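Local coordinates for protein aryl acylamidase (bacterium CSBL00001, PDB 4YJ6) that probably hydrolyses the amide bond of aryl acylamides, as a member of the amidase signature family of serine hydrolases, at residues E29-E32 and S33-L37; M83-L86 and F87-K90; Q284-Q287 and D288-K292. All blocks are in the same frame, centred on the assembly; numbering follows the deposited sequence.

Contact 1. Residues E29-E32 and S33-L37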
# COMPACT_ATOMS: atom_id res chain seq x y z
N GLU A 29 -8.64 21.68 15.75
CA GLU A 29 -8.96 22.30 14.49
C GLU A 29 -8.47 21.39 13.35
O GLU A 29 -9.10 21.29 12.32
CB GLU A 29 -8.33 23.69 14.39
CG GLU A 29 -8.73 24.37 13.11
CD GLU A 29 -8.16 25.78 12.97
OE1 GLU A 29 -8.22 26.33 11.83
OE2 GLU A 29 -7.66 26.33 13.98
N VAL A 30 -7.36 20.70 13.55
CA VAL A 30 -6.92 19.74 12.54
C VAL A 30 -8.02 18.71 12.31
O VAL A 30 -8.36 18.38 11.19
CB VAL A 30 -5.64 19.01 12.95
CG1 VAL A 30 -5.35 17.92 11.90
CG2 VAL A 30 -4.46 20.00 13.05
N VAL A 31 -8.60 18.19 13.39
CA VAL A 31 -9.64 17.15 13.23
C VAL A 31 -10.87 17.72 12.53
O VAL A 31 -11.38 17.12 11.59
CB VAL A 31 -10.02 16.57 14.58
CG1 VAL A 31 -11.28 15.71 14.50
CG2 VAL A 31 -8.81 15.78 15.15
N GLU A 32 -11.38 18.88 12.97
CA GLU A 32 -12.63 19.39 12.37
C GLU A 32 -12.42 19.76 10.91
O GLU A 32 -13.28 19.53 10.08
CB GLU A 32 -13.17 20.60 13.15
CG GLU A 32 -13.46 20.33 14.62
CD GLU A 32 -14.55 19.26 14.87
OE1 GLU A 32 -15.32 18.90 13.95
OE2 GLU A 32 -14.64 18.81 16.05
N SER A 33 -11.26 20.32 10.59
CA SER A 33 -10.96 20.70 9.22
C SER A 33 -10.76 19.48 8.33
O SER A 33 -11.09 19.53 7.14
CB SER A 33 -9.72 21.58 9.16
OG SER A 33 -9.95 22.82 9.82
N THR A 34 -10.23 18.41 8.89
CA THR A 34 -10.05 17.17 8.11
C THR A 34 -11.43 16.55 7.87
O THR A 34 -11.72 16.04 6.80
CB THR A 34 -9.13 16.16 8.82
OG1 THR A 34 -7.84 16.76 8.98
CG2 THR A 34 -8.95 14.88 7.97
N ILE A 35 -12.28 16.61 8.89
CA ILE A 35 -13.63 16.08 8.77
C ILE A 35 -14.35 16.85 7.66
O ILE A 35 -15.03 16.25 6.83
CB ILE A 35 -14.38 16.21 10.12
CG1 ILE A 35 -13.87 15.14 11.10
CG2 ILE A 35 -15.91 16.05 9.94
CD1 ILE A 35 -14.36 15.34 12.59
N ASP A 36 -14.17 18.16 7.62
CA ASP A 36 -14.81 18.96 6.59
C ASP A 36 -14.38 18.47 5.21
O ASP A 36 -15.22 18.34 4.30
CB ASP A 36 -14.44 20.43 6.72
CG ASP A 36 -15.05 21.10 7.94
OD1 ASP A 36 -16.04 20.56 8.49
OD2 ASP A 36 -14.52 22.18 8.32
N LEU A 37 -13.08 18.21 5.04
CA LEU A 37 -12.57 17.73 3.74
C LEU A 37 -13.14 16.36 3.38
O LEU A 37 -13.49 16.12 2.23
CB LEU A 37 -11.03 17.65 3.75
CG LEU A 37 -10.31 18.99 3.74
CD1 LEU A 37 -8.82 18.77 3.91
CD2 LEU A 37 -10.58 19.74 2.42
O HOH W 1 -16.09 19.59 11.33
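Two successive turns of helix 27-45 meet here, an i to i+4 contact within one alpha-helix in which V30 pairs with T34 and V31 with I35, side by side. The first pair shows the threonine-to-backbone bond common inside helices. T34 OG1 donates to V30 O at 2.8 Å, while T34 N gives the same oxygen its helical bond at 3.0 Å. The two donors arrive from opposite faces of the V30 carbonyl plane, so one acceptor is gripped twice and the buried hydroxyl spends its proton within its own helix. With OG1 beside the backbone N (chi1 -61°), the hydroxyl is brought back over the preceding turn, while CG2 takes the place anti to that nitrogen. V30 and T34 point the same way and both touch P80 on strand 80-84.

V31 and I35 also lie side by side and form an apolar pair, with V31 CG1 3.6 Å from I35 CD1. The pair packs against helix 53-69 and strand 126-131, V31 on A56, A60 and L126, I35 on Y53 and L128, and so seats helix 27-45 on its neighbours. Routine bonds from S33 N to E29 O and from D36 N to E32 O run along the same turns.

On the more open flank, E32 forms a salt bridge through OE2 with R57 of helix 53-69, which should offset its charge. Its other oxygen, OE1, lies 3.9 Å from I35 CD1. The carboxylate of D36 stays apart, with E32 OE1 and D36 OD1 5.8 Å from each other. Between them sits a water, 2.8 Å from E32 OE1 and 3.0 Å from D36 OD1.

Contact 2. Residues M83-L86 and F87-K90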
# COMPACT_ATOMS: atom_id res chain seq x y z
N MSE A 83 -6.70 4.32 8.85
CA MSE A 83 -6.11 2.97 8.67
C MSE A 83 -6.95 2.29 7.60
O MSE A 83 -8.02 2.81 7.17
CB MSE A 83 -6.15 2.18 9.98
CG MSE A 83 -7.60 1.86 10.32
SE MSE A 83 -7.69 0.71 11.83
CE MSE A 83 -6.75 -0.86 11.18
N LYS A 84 -6.49 1.12 7.18
CA LYS A 84 -7.17 0.36 6.11
C LYS A 84 -8.08 -0.74 6.67
O LYS A 84 -7.68 -1.50 7.58
CB LYS A 84 -6.08 -0.28 5.25
CG LYS A 84 -6.61 -1.21 4.12
CD LYS A 84 -5.40 -1.65 3.29
CE LYS A 84 -5.82 -2.73 2.31
NZ LYS A 84 -4.65 -3.16 1.50
N ASP A 85 -9.27 -0.87 6.10
CA ASP A 85 -10.21 -1.91 6.50
C ASP A 85 -9.91 -3.27 5.82
O ASP A 85 -10.72 -3.77 5.02
CB ASP A 85 -11.65 -1.42 6.16
CG ASP A 85 -12.72 -2.43 6.56
OD1 ASP A 85 -12.43 -3.29 7.42
OD2 ASP A 85 -13.86 -2.29 6.04
N LEU A 86 -8.78 -3.88 6.15
CA LEU A 86 -8.45 -5.21 5.65
C LEU A 86 -7.67 -5.89 6.77
O LEU A 86 -6.53 -5.51 7.05
CB LEU A 86 -7.62 -5.14 4.35
CG LEU A 86 -7.18 -6.53 3.86
CD1 LEU A 86 -8.41 -7.44 3.56
CD2 LEU A 86 -6.31 -6.38 2.59
N PHE A 87 -8.32 -6.85 7.44
CA PHE A 87 -7.82 -7.41 8.69
C PHE A 87 -7.50 -6.30 9.70
O PHE A 87 -6.56 -6.40 10.50
CB PHE A 87 -6.63 -8.33 8.44
CG PHE A 87 -7.01 -9.54 7.63
CD1 PHE A 87 -7.64 -10.63 8.25
CD2 PHE A 87 -6.79 -9.57 6.26
CE1 PHE A 87 -8.02 -11.74 7.52
CE2 PHE A 87 -7.17 -10.70 5.51
CZ PHE A 87 -7.77 -11.77 6.13
N ALA A 88 -8.30 -5.24 9.65
CA ALA A 88 -8.17 -4.15 10.63
C ALA A 88 -8.30 -4.74 12.03
O ALA A 88 -9.20 -5.53 12.28
CB ALA A 88 -9.25 -3.11 10.40
N ALA A 89 -7.42 -4.34 12.95
CA ALA A 89 -7.68 -4.61 14.37
C ALA A 89 -7.44 -3.32 15.14
O ALA A 89 -6.31 -2.82 15.22
CB ALA A 89 -6.79 -5.73 14.90
N LYS A 90 -8.52 -2.78 15.70
CA LYS A 90 -8.38 -1.63 16.60
C LYS A 90 -9.56 -1.73 17.55
O LYS A 90 -10.71 -1.81 17.12
CB LYS A 90 -8.41 -0.29 15.84
CG LYS A 90 -8.24 0.88 16.83
CD LYS A 90 -8.04 2.18 16.15
CE LYS A 90 -7.49 3.25 17.14
NZ LYS A 90 -8.30 3.49 18.38
O HOH W 2 -10.85 -5.45 8.03
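M83, present as selenomethionine, and A88 press together where the chain doubles back after strand 80-84, the CE methyl resting 3.5 Å from A88 CB in a tight contact. CG of M83 sits between the backbone N and the carbonyl carbon (chi1 68°), and a bend at chi3 carries CE over to the returning chain, with SE 4.2 Å from K90 CB. The M83 and K90 side chains cross at a slant, and K90 continues to a salt bridge with E55.

At the turn itself L86 and F87 are set obliquely to each other: L86 CD1 approaches F87 CD2 to 3.8 Å. The L86 side chain also comes within about 4 Å of a bound phosphate ion, probably from the crystallisation liquor. An alanine here would remove both methyls and is likely to leave the F87 ring without its contact at CD2 and somewhat freer to turn.

D85 is the centre of an inverse gamma turn, closed by a weak bond from L86 N to K84 O at 3.0 Å. A water spans the bend, donating to D85 OD1 at 2.7 Å and accepting from A88 N at 3.0 Å, while D85 OD2 bonds T96. NZ of K84, the last residue of strand 80-84, meets the hydroxyls of S163, S164 and T182, an arrangement consistent with the Ser-cisSer-Lys catalytic site of amidase signature enzymes.

Contact 3. Residues Q284-Q287 and D288-K292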
# COMPACT_ATOMS: atom_id res chain seq x y z
N GLN A 284 3.11 -0.38 -23.79
CA GLN A 284 4.28 0.27 -24.31
C GLN A 284 4.48 1.68 -23.74
O GLN A 284 5.61 2.10 -23.49
CB GLN A 284 4.20 0.34 -25.85
CG GLN A 284 5.44 0.87 -26.46
CD GLN A 284 6.63 -0.03 -26.20
OE1 GLN A 284 6.59 -1.24 -26.49
NE2 GLN A 284 7.70 0.54 -25.66
N GLU A 285 3.40 2.43 -23.55
CA GLU A 285 3.52 3.79 -23.03
C GLU A 285 4.16 3.83 -21.62
O GLU A 285 4.87 4.76 -21.26
CB GLU A 285 2.15 4.50 -22.97
CG GLU A 285 1.49 4.66 -24.33
CD GLU A 285 0.73 3.42 -24.82
OE1 GLU A 285 0.59 2.38 -24.09
OE2 GLU A 285 0.24 3.48 -25.97
N ILE A 286 3.86 2.80 -20.85
CA ILE A 286 4.43 2.67 -19.51
C ILE A 286 5.92 2.32 -19.63
O ILE A 286 6.77 2.96 -19.00
CB ILE A 286 3.71 1.60 -18.71
CG1 ILE A 286 2.32 2.12 -18.29
CG2 ILE A 286 4.55 1.20 -17.43
CD1 ILE A 286 1.45 1.05 -17.60
N GLN A 287 6.25 1.37 -20.50
CA GLN A 287 7.67 1.08 -20.74
C GLN A 287 8.45 2.34 -21.12
O GLN A 287 9.53 2.61 -20.60
CB GLN A 287 7.85 0.04 -21.83
CG GLN A 287 7.20 -1.28 -21.54
CD GLN A 287 7.65 -2.37 -22.51
OE1 GLN A 287 8.84 -2.48 -22.83
NE2 GLN A 287 6.70 -3.16 -23.00
N ASP A 288 7.91 3.12 -22.06
CA ASP A 288 8.61 4.32 -22.47
C ASP A 288 8.79 5.34 -21.36
O ASP A 288 9.85 6.00 -21.26
CB ASP A 288 7.87 5.00 -23.64
CG ASP A 288 7.87 4.16 -24.91
OD1 ASP A 288 8.65 3.18 -25.00
OD2 ASP A 288 7.06 4.49 -25.81
N LEU A 289 7.76 5.48 -20.54
CA LEU A 289 7.81 6.46 -19.46
C LEU A 289 8.88 6.05 -18.46
O LEU A 289 9.60 6.88 -17.94
CB LEU A 289 6.43 6.56 -18.77
CG LEU A 289 6.32 7.57 -17.65
CD1 LEU A 289 6.42 9.00 -18.18
CD2 LEU A 289 4.98 7.34 -16.88
N ILE A 290 8.99 4.75 -18.19
CA ILE A 290 9.98 4.28 -17.22
C ILE A 290 11.41 4.39 -17.80
O ILE A 290 12.37 4.67 -17.07
CB ILE A 290 9.67 2.84 -16.75
CG1 ILE A 290 8.28 2.77 -16.09
CG2 ILE A 290 10.79 2.30 -15.81
CD1 ILE A 290 8.00 3.81 -15.08
N GLY A 291 11.55 4.16 -19.10
CA GLY A 291 12.85 4.37 -19.72
C GLY A 291 13.32 5.80 -19.54
O GLY A 291 14.51 6.06 -19.34
N LYS A 292 12.38 6.73 -19.65
CA LYS A 292 12.69 8.14 -19.47
C LYS A 292 13.04 8.42 -18.02
O LYS A 292 14.03 9.07 -17.70
CB LYS A 292 11.47 8.96 -19.87
CG LYS A 292 11.71 10.44 -20.04
CD LYS A 292 10.52 11.09 -20.77
CE LYS A 292 10.91 12.36 -21.52
NZ LYS A 292 9.81 12.76 -22.46
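Q284 and D288 join the first two turns of helix 284-299, the helix of a beta-alpha-beta unit that links strand 270-273 to strand 303-306. They are held to each other twice. D288 N donates to Q284 O at 2.9 Å, nearly straight (166°), and in return Q284 NE2 donates to D288 OD1, also at 2.9 Å. The side-chain bond is uneven in its geometry: the acceptor lies almost in the Q284 amide plane, but the amide meets OD1 from above the carboxylate plane, the two planes being 43° apart. A bend at chi2 (63°) folds the Q284 chain so that NE2 is turned toward the next turn. A carboxylate this close to the N-terminal end of the helix would probably interact favourably with the helix dipole.

The remaining backbone acceptors are filled in regular order. E285 O takes L289 N, I286 O takes I290 N at 3.0 Å, and Q287 O takes G291 N. Next in line, D288 O accepts from K292 N, and G291 O receives NH1 of R295. Q287 directs its own amide the other way, NE2 donating to V282 O just ahead of the helix, so each glutamine of this first turn uses an N-H of its side-chain amide.

Apolar cover comes from I286, L289 and I290. I286 and I290 both rest on P398 of strand 394-398, and L289 reaches A448 and I451 of strand 443-451 and A456 of strand 454-462, packing the helix against the large mixed sheet. Between the two isoleucines the contact is loose, I286 CG2 lying 4.3 Å from I290 CG1.

How the contacts relate
Contacts 1 and 2 share a neighbourhood: the helix of 29-37 rests on P80 of strand 80-84, the strand that runs on into 83-90, and both contacts touch strand 126-131. Their centres are 22 Å apart and their nearest atoms about 11 Å, so they are connected through the strands and do not meet directly. Contact 2 is the one beside the probable catalytic centre, where a phosphate ion, probably from the crystallisation liquor, is bound. Contact 3 lies across the chain's centre from it, 35 Å away between centres, on the helix packed against the large mixed sheet. Contacts 1 and 3 stand farthest apart, with centres 39 Å and nearest atoms about 27 Å from each other.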